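PDB 5ZB2: DNA repair protein RAD7 from Saccharomyces cerevisiae, which acts in the global genome repair complex with RAD16 and ABF1, promoting nucleotide excision repair of damage in nontranscribed DNA, and interacts with ELC1. Local coordinates for residues L33-L38 with F71-L76; K55-S58 with A62-D65; G91-A96 with N114-L119. All blocks are in the same frame, centred on the assembly; numbering follows the deposited sequence.

Contact 1: residues L33-L38 with F71-L76; sequences LVFNKL and FLKTDL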
loop_
_atom_site.group_PDB
_atom_site.type_symbol
_atom_site.label_atom_id
_atom_site.label_comp_id
_atom_site.label_asym_id
_atom_site.label_seq_id
_atom_site.Cartn_x
_atom_site.Cartn_y
_atom_site.Cartn_z
ATOM N N LEU A 33 -20.861 -3.505 -1.090
ATOM C CA LEU A 33 -21.933 -2.761 -1.744
ATOM C C LEU A 33 -21.379 -1.695 -2.682
ATOM O O LEU A 33 -21.916 -1.481 -3.775
ATOM C CB LEU A 33 -22.840 -2.122 -0.692
ATOM C CG LEU A 33 -23.456 -3.085 0.325
ATOM C CD1 LEU A 33 -24.176 -2.307 1.416
ATOM C CD2 LEU A 33 -24.401 -4.061 -0.360
ATOM N N VAL A 34 -20.304 -1.014 -2.276
ATOM C CA VAL A 34 -19.765 0.070 -3.094
ATOM C C VAL A 34 -19.178 -0.477 -4.390
ATOM O O VAL A 34 -19.251 0.171 -5.440
ATOM C CB VAL A 34 -18.722 0.876 -2.297
ATOM C CG1 VAL A 34 -18.150 2.004 -3.144
ATOM C CG2 VAL A 34 -19.348 1.453 -1.046
ATOM N N PHE A 35 -18.576 -1.669 -4.339
ATOM C CA PHE A 35 -18.025 -2.259 -5.554
ATOM C C PHE A 35 -19.131 -2.802 -6.449
ATOM O O PHE A 35 -19.038 -2.717 -7.679
ATOM C CB PHE A 35 -17.015 -3.355 -5.203
ATOM C CG PHE A 35 -15.712 -2.826 -4.665
ATOM C CD1 PHE A 35 -14.861 -2.090 -5.476
ATOM C CD2 PHE A 35 -15.336 -3.065 -3.353
ATOM C CE1 PHE A 35 -13.660 -1.597 -4.987
ATOM C CE2 PHE A 35 -14.135 -2.577 -2.858
ATOM C CZ PHE A 35 -13.297 -1.842 -3.677
ATOM N N ASN A 36 -20.193 -3.354 -5.853
ATOM C CA ASN A 36 -21.359 -3.740 -6.642
ATOM C C ASN A 36 -21.962 -2.532 -7.347
ATOM O O ASN A 36 -22.405 -2.630 -8.497
ATOM C CB ASN A 36 -22.407 -4.408 -5.752
ATOM C CG ASN A 36 -21.997 -5.797 -5.301
ATOM O OD1 ASN A 36 -21.156 -6.446 -5.922
ATOM N ND2 ASN A 36 -22.605 -6.265 -4.218
ATOM N N LYS A 37 -21.987 -1.383 -6.672
ATOM C CA LYS A 37 -22.521 -0.171 -7.287
ATOM C C LYS A 37 -21.779 0.160 -8.575
ATOM O O LYS A 37 -22.399 0.446 -9.606
ATOM C CB LYS A 37 -22.440 0.996 -6.300
ATOM C CG LYS A 37 -23.007 2.315 -6.823
ATOM C CD LYS A 37 -24.500 2.225 -7.107
ATOM C CE LYS A 37 -25.062 3.569 -7.552
ATOM N NZ LYS A 37 -26.524 3.497 -7.842
ATOM N N LEU A 38 -20.445 0.120 -8.539
ATOM C CA LEU A 38 -19.665 0.392 -9.745
ATOM C C LEU A 38 -20.047 -0.563 -10.872
ATOM O O LEU A 38 -20.284 -0.139 -12.009
ATOM C CB LEU A 38 -18.170 0.287 -9.438
ATOM C CG LEU A 38 -17.220 0.419 -10.631
ATOM C CD1 LEU A 38 -17.419 1.743 -11.333
ATOM C CD2 LEU A 38 -15.774 0.263 -10.182
ATOM N N PHE A 71 -13.083 -5.857 -10.231
ATOM C CA PHE A 71 -12.987 -7.258 -9.847
ATOM C C PHE A 71 -12.937 -7.460 -8.337
ATOM O O PHE A 71 -12.667 -8.576 -7.883
ATOM C CB PHE A 71 -11.748 -7.884 -10.492
ATOM C CG PHE A 71 -11.696 -7.727 -11.981
ATOM C CD1 PHE A 71 -11.151 -6.590 -12.553
ATOM C CD2 PHE A 71 -12.190 -8.717 -12.813
ATOM C CE1 PHE A 71 -11.104 -6.444 -13.924
ATOM C CE2 PHE A 71 -12.143 -8.575 -14.185
ATOM C CZ PHE A 71 -11.600 -7.440 -14.740
ATOM N N LEU A 72 -13.194 -6.420 -7.549
ATOM C CA LEU A 72 -13.021 -6.490 -6.105
ATOM C C LEU A 72 -14.342 -6.787 -5.402
ATOM O O LEU A 72 -15.418 -6.385 -5.851
ATOM C CB LEU A 72 -12.431 -5.184 -5.565
ATOM C CG LEU A 72 -11.035 -4.801 -6.065
ATOM C CD1 LEU A 72 -10.584 -3.493 -5.428
ATOM C CD2 LEU A 72 -10.017 -5.897 -5.789
ATOM N N LYS A 73 -14.238 -7.497 -4.278
ATOM C CA LYS A 73 -15.387 -7.862 -3.449
ATOM C C LYS A 73 -16.442 -8.619 -4.259
ATOM O O LYS A 73 -17.613 -8.242 -4.319
ATOM C CB LYS A 73 -15.988 -6.619 -2.784
ATOM C CG LYS A 73 -15.116 -5.994 -1.693
ATOM C CD LYS A 73 -14.701 -6.999 -0.614
ATOM C CE LYS A 73 -15.890 -7.720 0.006
ATOM N NZ LYS A 73 -15.459 -8.758 0.989
ATOM N N THR A 74 -16.000 -9.708 -4.882
ATOM C CA THR A 74 -16.881 -10.659 -5.545
ATOM C C THR A 74 -16.708 -12.026 -4.894
ATOM O O THR A 74 -15.779 -12.254 -4.116
ATOM C CB THR A 74 -16.587 -10.751 -7.049
ATOM O OG1 THR A 74 -15.410 -11.540 -7.267
ATOM C CG2 THR A 74 -16.382 -9.363 -7.651
ATOM N N ASP A 75 -17.620 -12.943 -5.213
ATOM C CA ASP A 75 -17.508 -14.323 -4.758
ATOM C C ASP A 75 -16.816 -15.216 -5.783
ATOM O O ASP A 75 -16.976 -16.441 -5.740
ATOM C CB ASP A 75 -18.892 -14.882 -4.406
ATOM C CG ASP A 75 -19.851 -14.856 -5.576
ATOM O OD1 ASP A 75 -19.755 -13.929 -6.401
ATOM O OD2 ASP A 75 -20.707 -15.762 -5.667
ATOM N N LEU A 76 -16.053 -14.627 -6.700
ATOM C CA LEU A 76 -15.356 -15.399 -7.718
ATOM C C LEU A 76 -14.281 -16.272 -7.078
ATOM O O LEU A 76 -13.632 -15.878 -6.104
ATOM C CB LEU A 76 -14.738 -14.456 -8.750
ATOM C CG LEU A 76 -14.084 -15.073 -9.987
ATOM C CD1 LEU A 76 -15.088 -15.862 -10.810
ATOM C CD2 LEU A 76 -13.445 -13.983 -10.832
#
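The carbonyl oxygen of L72 accepts a hydrogen bond from R39 NH1 on helix 8-41, and one turn earlier F35 packs its CB against the same atom, 3.5 Å from L72 O. This is where the long N-terminal helix of the crystallised C-terminal part of RAD7 meets the leucine-rich repeat domain, on the loop that runs into the first parallel strand, 78-81. F35 carries most of the join. With CG beside the backbone N and anti to the carbonyl carbon (chi1 -73°), its ring reaches out from the helix so that CB of L72 sits over one face, 3.8 Å from the ring centroid and 9° off the normal, a CH-pi contact almost exactly over the centre. Farther out, CD1 of the same leucine touches the far end of the ring, 3.6 Å from F35 CZ.

K73 comes to the ring at a slant, with its CG 3.4 Å from F35 CD2 at the base of the ring. From there its chain bends twice, at chi2 and chi3, and carries the ammonium away from the phenylalanine to a salt bridge with D28, two turns before F35 on the same long helix. The lysine therefore gives its methylene groups to the apolar contact and its charge to the helix. Backbone phi and psi of K73 are both positive, so the loop turns sharply just where it meets F35. N36 stays at the margin, its OD1 4.3 Å from K73 O and taking a hydrogen bond from R39 instead. Beyond the contact the loop makes an ST turn, in which T74 OG1 accepts from L76 N at 3.2 Å with an N-H...O angle of 162°.

Contact 2: residues K55-S58 with A62-D65; sequences KALS and ALND. With 9FO (3,6,9,12,15,18,21,24,27,30,33,36,39,42,45,48,51,54,57-nonadecaoxanonapentacontane-1,59-diol), chain K.
L57 and A62 are tied by a backbone hydrogen bond that spans five residues, one more than within an alpha-helix: A62 N lies 2.8 Å from L57 O, the N-H...O angle is 165°, and the donor is tilted 34° from the carbonyl plane. The chain thus folds back on the C-terminal end of helix 50-59 and brings two apolar side chains against its last turns. L57 points at the returning chain and divides its branches: CD2 meets the methyl group of A62, 3.9 Å from CB, while CD1 comes within 4.3 Å of L63 CD1. L63 CG stands anti to its backbone N (chi1 -167°), and this turns the fork back toward the helix, where its CD2 packs 3.9 Å from S58 OG. That hydroxyl is buried, but it is bonded to the carbonyl of A54 one turn back and has weak bonds from the backbone N-H groups of S82 and D83, just beyond strand 78-81.

Helix 50-59 and this turn close the N-terminal end of the leucine-rich repeat domain, ahead of its first parallel strand. The same region meets other chains: L57 packs on L95 of Elongin-C, and both L57 and A62 touch I13 of the second RAD7 subunit.

At the far end of segment 62-65 the carboxylate of D65 borders a bound polyethylene glycol. Its OD2 lies 3.3 Å from CBV of the glycol and also shares a hydrogen bond with S88 OG, while CB is 3.6 Å from CCG. With an alanine in its place, S88 OG would probably lose its carboxylate partner, keeping its bond to G91 N, and a gap would open beside CBU and CBV of the glycol.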
loop_
_atom_site.group_PDB
_atom_site.type_symbol
_atom_site.label_atom_id
_atom_site.label_comp_id
_atom_site.label_asym_id
_atom_site.label_seq_id
_atom_site.Cartn_x
_atom_site.Cartn_y
_atom_site.Cartn_z
ATOM N N LYS A 55 -10.151 -10.565 -19.735
ATOM C CA LYS A 55 -9.505 -10.852 -21.013
ATOM C C LYS A 55 -9.590 -9.652 -21.948
ATOM O O LYS A 55 -8.604 -9.281 -22.597
ATOM C CB LYS A 55 -10.147 -12.082 -21.659
ATOM C CG LYS A 55 -9.422 -12.576 -22.903
ATOM C CD LYS A 55 -10.286 -13.511 -23.742
ATOM C CE LYS A 55 -11.380 -12.753 -24.488
ATOM N NZ LYS A 55 -12.089 -13.604 -25.488
ATOM N N ALA A 56 -10.769 -9.032 -22.037
ATOM C CA ALA A 56 -10.924 -7.865 -22.898
ATOM C C ALA A 56 -9.983 -6.745 -22.469
ATOM O O ALA A 56 -9.291 -6.143 -23.297
ATOM C CB ALA A 56 -12.377 -7.392 -22.879
ATOM N N LEU A 57 -9.936 -6.460 -21.168
ATOM C CA LEU A 57 -9.040 -5.422 -20.669
ATOM C C LEU A 57 -7.583 -5.783 -20.942
ATOM O O LEU A 57 -6.802 -4.946 -21.409
ATOM C CB LEU A 57 -9.281 -5.203 -19.175
ATOM C CG LEU A 57 -10.669 -4.664 -18.818
ATOM C CD1 LEU A 57 -10.889 -4.663 -17.317
ATOM C CD2 LEU A 57 -10.871 -3.254 -19.381
ATOM N N SER A 58 -7.205 -7.036 -20.675
ATOM C CA SER A 58 -5.822 -7.454 -20.888
ATOM C C SER A 58 -5.397 -7.236 -22.335
ATOM O O SER A 58 -4.345 -6.644 -22.603
ATOM C CB SER A 58 -5.646 -8.923 -20.495
ATOM O OG SER A 58 -5.809 -9.110 -19.098
ATOM N N ALA A 62 -5.399 -2.561 -20.817
ATOM C CA ALA A 62 -6.248 -1.694 -20.011
ATOM C C ALA A 62 -6.459 -2.224 -18.599
ATOM O O ALA A 62 -7.287 -1.679 -17.863
ATOM C CB ALA A 62 -7.601 -1.496 -20.699
ATOM N N LEU A 63 -5.745 -3.272 -18.206
ATOM C CA LEU A 63 -5.808 -3.772 -16.839
ATOM C C LEU A 63 -4.764 -3.042 -16.002
ATOM O O LEU A 63 -3.564 -3.105 -16.299
ATOM C CB LEU A 63 -5.585 -5.281 -16.803
ATOM C CG LEU A 63 -5.918 -5.984 -15.485
ATOM C CD1 LEU A 63 -7.395 -5.849 -15.128
ATOM C CD2 LEU A 63 -5.527 -7.453 -15.554
ATOM N N ASN A 64 -5.223 -2.334 -14.973
ATOM C CA ASN A 64 -4.342 -1.544 -14.125
ATOM C C ASN A 64 -5.024 -1.362 -12.773
ATOM O O ASN A 64 -6.097 -1.916 -12.520
ATOM C CB ASN A 64 -3.998 -0.208 -14.797
ATOM C CG ASN A 64 -5.228 0.623 -15.120
ATOM O OD1 ASN A 64 -6.161 0.712 -14.322
ATOM N ND2 ASN A 64 -5.235 1.234 -16.301
ATOM N N ASP A 65 -4.386 -0.585 -11.892
ATOM C CA ASP A 65 -4.928 -0.413 -10.545
ATOM C C ASP A 65 -6.304 0.240 -10.573
ATOM O O ASP A 65 -7.120 0.015 -9.670
ATOM C CB ASP A 65 -3.980 0.423 -9.686
ATOM C CG ASP A 65 -2.725 -0.332 -9.279
ATOM O OD1 ASP A 65 -2.620 -1.545 -9.573
ATOM O OD2 ASP A 65 -1.844 0.292 -8.646
HETATM O OAA 9FO K . -2.834 -3.987 10.770
HETATM C CAB 9FO K . -3.851 -3.768 9.833
HETATM C CAC 9FO K . -4.479 -2.395 10.071
HETATM O OAD 9FO K . -5.742 -2.333 9.472
HETATM C CAE 9FO K . -5.730 -2.176 8.084
HETATM C CAF 9FO K . -7.111 -2.520 7.527
HETATM O OAG 9FO K . -6.982 -2.997 6.219
HETATM C CAH 9FO K . -6.575 -4.333 6.133
HETATM C CAI 9FO K . -5.571 -4.458 4.995
HETATM O OAJ 9FO K . -4.309 -4.120 5.489
HETATM C CAK 9FO K . -3.512 -3.392 4.600
HETATM C CAL 9FO K . -2.339 -2.784 5.361
HETATM O OAM 9FO K . -2.169 -1.449 4.975
HETATM C CAN 9FO K . -1.798 -0.600 6.020
HETATM C CAO 9FO K . -3.031 -0.251 6.841
HETATM O OAP 9FO K . -3.232 1.134 6.823
HETATM C CAQ 9FO K . -4.456 1.530 7.366
HETATM C CAR 9FO K . -5.553 1.302 6.335
HETATM O OAS 9FO K . -6.708 1.996 6.698
HETATM C CAT 9FO K . -7.896 1.338 6.356
HETATM C CAU 9FO K . -8.041 1.206 4.839
HETATM O OAV 9FO K . -8.183 -0.144 4.506
HETATM C CAW 9FO K . -8.166 -0.400 3.131
HETATM C CAX 9FO K . -8.230 -1.909 2.899
HETATM O OAY 9FO K . -6.956 -2.413 2.618
HETATM C CAZ 9FO K . -6.499 -2.175 1.315
HETATM C CBA 9FO K . -5.239 -2.998 1.063
HETATM O OBB 9FO K . -4.185 -2.175 0.654
HETATM C CBC 9FO K . -3.330 -1.737 1.672
HETATM C CBD 9FO K . -2.121 -1.065 1.030
HETATM O OBE 9FO K . -2.453 0.251 0.703
HETATM C CBF 9FO K . -2.003 0.629 -0.563
HETATM C CBG 9FO K . -2.328 2.100 -0.796
HETATM O OBH 9FO K . -3.329 2.497 0.104
HETATM C CBI 9FO K . -4.123 3.566 -0.336
HETATM C CBJ 9FO K . -5.469 3.544 0.386
HETATM O OBK 9FO K . -6.481 3.841 -0.539
HETATM C CBL 9FO K . -7.633 3.048 -0.445
HETATM C CBM 9FO K . -8.357 3.061 -1.787
HETATM O OBN 9FO K . -9.363 2.089 -1.786
HETATM C CBO 9FO K . -8.979 0.848 -2.306
HETATM C CBP 9FO K . -9.019 0.871 -3.835
HETATM O OBQ 9FO K . -8.090 -0.065 -4.302
HETATM C CBR 9FO K . -7.546 0.175 -5.569
HETATM C CBS 9FO K . -6.183 -0.506 -5.606
HETATM O OBT 9FO K . -5.245 0.379 -6.146
HETATM C CBU 9FO K . -3.948 0.230 -5.641
HETATM C CBV 9FO K . -3.181 1.524 -5.878
HETATM O OBW 9FO K . -3.426 2.388 -4.808
HETATM C CBX 9FO K . -2.811 3.639 -4.933
HETATM C CBY 9FO K . -3.446 4.623 -3.953
HETATM O OBZ 9FO K . -4.841 4.510 -3.989
HETATM C CCA 9FO K . -5.501 5.733 -4.163
HETATM C CCB 9FO K . -6.981 5.564 -3.827
HETATM O OCC 9FO K . -7.737 5.166 -4.936
HETATM C CCD 9FO K . -7.434 3.918 -5.491
HETATM C CCE 9FO K . -6.462 4.148 -6.647
HETATM O OCF 9FO K . -6.896 3.494 -7.805
HETATM C CCG 9FO K . -5.903 3.333 -8.780
HETATM C CCH 9FO K . -5.148 4.642 -9.018
HETATM O OCI 9FO K . -4.556 4.622 -10.287
#

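Contact 3: residues G91-A96 with N114-L119; sequences GYKTLA and NHESLL. With 9FO (3,6,9,12,15,18,21,24,27,30,33,36,39,42,45,48,51,54,57-nonadecaoxanonapentacontane-1,59-diol), chain K.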
loop_
_atom_site.group_PDB
_atom_site.type_symbol
_atom_site.label_atom_id
_atom_site.label_comp_id
_atom_site.label_asym_id
_atom_site.label_seq_id
_atom_site.Cartn_x
_atom_site.Cartn_y
_atom_site.Cartn_z
ATOM N N GLY A 91 -1.642 -2.838 -6.024
ATOM C CA GLY A 91 -2.764 -3.493 -6.680
ATOM C C GLY A 91 -2.895 -4.950 -6.283
ATOM O O GLY A 91 -3.989 -5.431 -5.980
ATOM N N TYR A 92 -1.771 -5.674 -6.270
ATOM C CA TYR A 92 -1.801 -7.078 -5.879
ATOM C C TYR A 92 -2.221 -7.234 -4.424
ATOM O O TYR A 92 -2.967 -8.161 -4.079
ATOM C CB TYR A 92 -0.432 -7.713 -6.111
ATOM C CG TYR A 92 -0.031 -7.807 -7.566
ATOM C CD1 TYR A 92 -0.687 -8.675 -8.432
ATOM C CD2 TYR A 92 1.011 -7.043 -8.071
ATOM C CE1 TYR A 92 -0.324 -8.770 -9.761
ATOM C CE2 TYR A 92 1.382 -7.133 -9.402
ATOM C CZ TYR A 92 0.713 -7.999 -10.239
ATOM O OH TYR A 92 1.077 -8.091 -11.559
ATOM N N LYS A 93 -1.748 -6.340 -3.553
ATOM C CA LYS A 93 -2.128 -6.402 -2.146
ATOM C C LYS A 93 -3.623 -6.156 -1.968
ATOM O O LYS A 93 -4.278 -6.833 -1.170
ATOM C CB LYS A 93 -1.308 -5.390 -1.342
ATOM C CG LYS A 93 0.173 -5.746 -1.227
ATOM C CD LYS A 93 1.069 -4.513 -1.082
ATOM C CE LYS A 93 0.826 -3.772 0.228
ATOM N NZ LYS A 93 1.707 -2.574 0.367
ATOM N N THR A 94 -4.183 -5.197 -2.709
ATOM C CA THR A 94 -5.604 -4.893 -2.562
ATOM C C THR A 94 -6.461 -6.046 -3.069
ATOM O O THR A 94 -7.463 -6.411 -2.440
ATOM C CB THR A 94 -5.953 -3.597 -3.301
ATOM O OG1 THR A 94 -5.120 -2.528 -2.833
ATOM C CG2 THR A 94 -7.414 -3.223 -3.079
ATOM N N LEU A 95 -6.079 -6.636 -4.204
ATOM C CA LEU A 95 -6.785 -7.807 -4.714
ATOM C C LEU A 95 -6.865 -8.898 -3.651
ATOM O O LEU A 95 -7.938 -9.453 -3.388
ATOM C CB LEU A 95 -6.082 -8.324 -5.971
ATOM C CG LEU A 95 -6.635 -9.614 -6.585
ATOM C CD1 LEU A 95 -8.025 -9.374 -7.161
ATOM C CD2 LEU A 95 -5.686 -10.152 -7.643
ATOM N N ALA A 96 -5.732 -9.213 -3.020
ATOM C CA ALA A 96 -5.722 -10.258 -2.002
ATOM C C ALA A 96 -6.641 -9.907 -0.838
ATOM O O ALA A 96 -7.327 -10.780 -0.295
ATOM C CB ALA A 96 -4.297 -10.494 -1.500
ATOM N N ASN A 114 6.088 -8.066 -6.139
ATOM C CA ASN A 114 7.294 -8.056 -5.321
ATOM C C ASN A 114 7.096 -8.914 -4.073
ATOM O O ASN A 114 6.069 -9.575 -3.889
ATOM C CB ASN A 114 7.701 -6.622 -4.956
ATOM C CG ASN A 114 6.729 -5.940 -3.992
ATOM O OD1 ASN A 114 5.762 -6.540 -3.509
ATOM N ND2 ASN A 114 6.998 -4.671 -3.699
ATOM N N HIS A 115 8.120 -8.894 -3.219
ATOM C CA HIS A 115 8.130 -9.688 -1.995
ATOM C C HIS A 115 6.832 -9.518 -1.210
ATOM O O HIS A 115 6.137 -10.493 -0.908
ATOM C CB HIS A 115 9.344 -9.281 -1.152
ATOM C CG HIS A 115 9.450 -9.990 0.163
ATOM N ND1 HIS A 115 10.239 -11.105 0.348
ATOM C CD2 HIS A 115 8.893 -9.722 1.368
ATOM C CE1 HIS A 115 10.153 -11.501 1.606
ATOM N NE2 HIS A 115 9.341 -10.679 2.246
ATOM N N GLU A 116 6.490 -8.273 -0.877
ATOM C CA GLU A 116 5.293 -8.024 -0.081
ATOM C C GLU A 116 4.037 -8.487 -0.811
ATOM O O GLU A 116 3.128 -9.053 -0.195
ATOM C CB GLU A 116 5.207 -6.538 0.270
ATOM C CG GLU A 116 3.976 -6.145 1.066
ATOM C CD GLU A 116 3.963 -4.667 1.420
ATOM O OE1 GLU A 116 3.732 -4.350 2.603
ATOM O OE2 GLU A 116 4.188 -3.824 0.521
ATOM N N SER A 117 3.969 -8.256 -2.125
ATOM C CA SER A 117 2.803 -8.687 -2.892
ATOM C C SER A 117 2.633 -10.200 -2.830
ATOM O O SER A 117 1.518 -10.702 -2.648
ATOM C CB SER A 117 2.928 -8.231 -4.347
ATOM O OG SER A 117 3.086 -6.831 -4.434
ATOM N N LEU A 118 3.733 -10.942 -2.977
ATOM C CA LEU A 118 3.654 -12.399 -2.990
ATOM C C LEU A 118 3.195 -12.944 -1.642
ATOM O O LEU A 118 2.398 -13.887 -1.588
ATOM C CB LEU A 118 5.009 -12.993 -3.377
ATOM C CG LEU A 118 5.062 -14.503 -3.607
ATOM C CD1 LEU A 118 4.080 -14.942 -4.689
ATOM C CD2 LEU A 118 6.483 -14.928 -3.960
ATOM N N LEU A 119 3.687 -12.364 -0.539
ATOM C CA LEU A 119 3.306 -12.855 0.783
ATOM C C LEU A 119 1.883 -12.445 1.155
ATOM O O LEU A 119 1.214 -13.158 1.910
ATOM C CB LEU A 119 4.302 -12.361 1.832
ATOM C CG LEU A 119 5.765 -12.751 1.591
ATOM C CD1 LEU A 119 6.630 -12.345 2.773
ATOM C CD2 LEU A 119 5.920 -14.239 1.315
HETATM O OAA 9FO K . -2.834 -3.987 10.770
HETATM C CAB 9FO K . -3.851 -3.768 9.833
HETATM C CAC 9FO K . -4.479 -2.395 10.071
HETATM O OAD 9FO K . -5.742 -2.333 9.472
HETATM C CAE 9FO K . -5.730 -2.176 8.084
HETATM C CAF 9FO K . -7.111 -2.520 7.527
HETATM O OAG 9FO K . -6.982 -2.997 6.219
HETATM C CAH 9FO K . -6.575 -4.333 6.133
HETATM C CAI 9FO K . -5.571 -4.458 4.995
HETATM O OAJ 9FO K . -4.309 -4.120 5.489
HETATM C CAK 9FO K . -3.512 -3.392 4.600
HETATM C CAL 9FO K . -2.339 -2.784 5.361
HETATM O OAM 9FO K . -2.169 -1.449 4.975
HETATM C CAN 9FO K . -1.798 -0.600 6.020
HETATM C CAO 9FO K . -3.031 -0.251 6.841
HETATM O OAP 9FO K . -3.232 1.134 6.823
HETATM C CAQ 9FO K . -4.456 1.530 7.366
HETATM C CAR 9FO K . -5.553 1.302 6.335
HETATM O OAS 9FO K . -6.708 1.996 6.698
HETATM C CAT 9FO K . -7.896 1.338 6.356
HETATM C CAU 9FO K . -8.041 1.206 4.839
HETATM O OAV 9FO K . -8.183 -0.144 4.506
HETATM C CAW 9FO K . -8.166 -0.400 3.131
HETATM C CAX 9FO K . -8.230 -1.909 2.899
HETATM O OAY 9FO K . -6.956 -2.413 2.618
HETATM C CAZ 9FO K . -6.499 -2.175 1.315
HETATM C CBA 9FO K . -5.239 -2.998 1.063
HETATM O OBB 9FO K . -4.185 -2.175 0.654
HETATM C CBC 9FO K . -3.330 -1.737 1.672
HETATM C CBD 9FO K . -2.121 -1.065 1.030
HETATM O OBE 9FO K . -2.453 0.251 0.703
HETATM C CBF 9FO K . -2.003 0.629 -0.563
HETATM C CBG 9FO K . -2.328 2.100 -0.796
HETATM O OBH 9FO K . -3.329 2.497 0.104
HETATM C CBI 9FO K . -4.123 3.566 -0.336
HETATM C CBJ 9FO K . -5.469 3.544 0.386
HETATM O OBK 9FO K . -6.481 3.841 -0.539
HETATM C CBL 9FO K . -7.633 3.048 -0.445
HETATM C CBM 9FO K . -8.357 3.061 -1.787
HETATM O OBN 9FO K . -9.363 2.089 -1.786
HETATM C CBO 9FO K . -8.979 0.848 -2.306
HETATM C CBP 9FO K . -9.019 0.871 -3.835
HETATM O OBQ 9FO K . -8.090 -0.065 -4.302
HETATM C CBR 9FO K . -7.546 0.175 -5.569
HETATM C CBS 9FO K . -6.183 -0.506 -5.606
HETATM O OBT 9FO K . -5.245 0.379 -6.146
HETATM C CBU 9FO K . -3.948 0.230 -5.641
HETATM C CBV 9FO K . -3.181 1.524 -5.878
HETATM O OBW 9FO K . -3.426 2.388 -4.808
HETATM C CBX 9FO K . -2.811 3.639 -4.933
HETATM C CBY 9FO K . -3.446 4.623 -3.953
HETATM O OBZ 9FO K . -4.841 4.510 -3.989
HETATM C CCA 9FO K . -5.501 5.733 -4.163
HETATM C CCB 9FO K . -6.981 5.564 -3.827
HETATM O OCC 9FO K . -7.737 5.166 -4.936
HETATM C CCD 9FO K . -7.434 3.918 -5.491
HETATM C CCE 9FO K . -6.462 4.148 -6.647
HETATM O OCF 9FO K . -6.896 3.494 -7.805
HETATM C CCG 9FO K . -5.903 3.333 -8.780
HETATM C CCH 9FO K . -5.148 4.642 -9.018
HETATM O OCI 9FO K . -4.556 4.622 -10.287
#
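K93 NZ and E116 OE2 form a salt bridge 2.8 Å long, with the ammonium set above the carboxylate plane, 65° out of it, rather than beside the group. Each side chain comes round from its own helix to make it: K93 bends at chi3 (66°), while E116 stretches out fully extended beyond CG. The methylenes next to the charge follow, K93 CE lying 3.4 Å from E116 OE2. The strongest partner of the lysine is D90 of the second subunit, and D90 of its own chain is a third, so three carboxylates surround one ammonium and would be expected to hold it firmly in its charged form. F89 of that second subunit also packs on both K93 and E116.

At the start of the second helix N114 is the N-cap, its OD1 accepting a nearly straight bond from S117 N at 2.8 Å. The hydroxyl of S117 stands equally close, its OG 2.8 Å from N114 OD1, and is within bonding reach of the carbonyl of F89 too, so it lies between the cap and the neighbouring helix.

Helices 89-98 and 115-124 are successive helices on the convex side of the leucine-rich repeat solenoid, each preceding the next parallel strand. Their segments run 8.6 Å apart and 13° from parallel. The small S117 at the nearest point probably helps the helices lie this close: Y92 CB meets S117 CB at 3.8 Å, and K93 CG passes 4.3 Å from S117 CA. The hydroxyl end of the tyrosine leads away from S117, and its side chain packs on C84, I87 and C110 in the loops. On helix 89-98, away from S117, T94 meets the bound polyethylene glycol, its CG2 methyl 3.5 Å from ether oxygen OBQ.

The three contacts cluster at the N-terminal end of the repeat domain, their centres 16 to 19 Å apart. Contact 2 is nested within the chain loop that contact 1 closes, and F71 joins them, its CE1 3.8 Å from L57 CD1 and close to L63 as well. L72, next in sequence, bridges contacts 1 and 3: its CD2 lies 3.9 Å from L95 CA. Contacts 2 and 3 meet at D65, whose OD1 is 3.5 Å from G91 CA. D65, G91 and T94 belong to one polyethylene glycol pocket, and the side chain of L72 comes within about 4 Å of the same molecule, probably from the crystallisation liquor. All three contacts also touch the second RAD7 subunit.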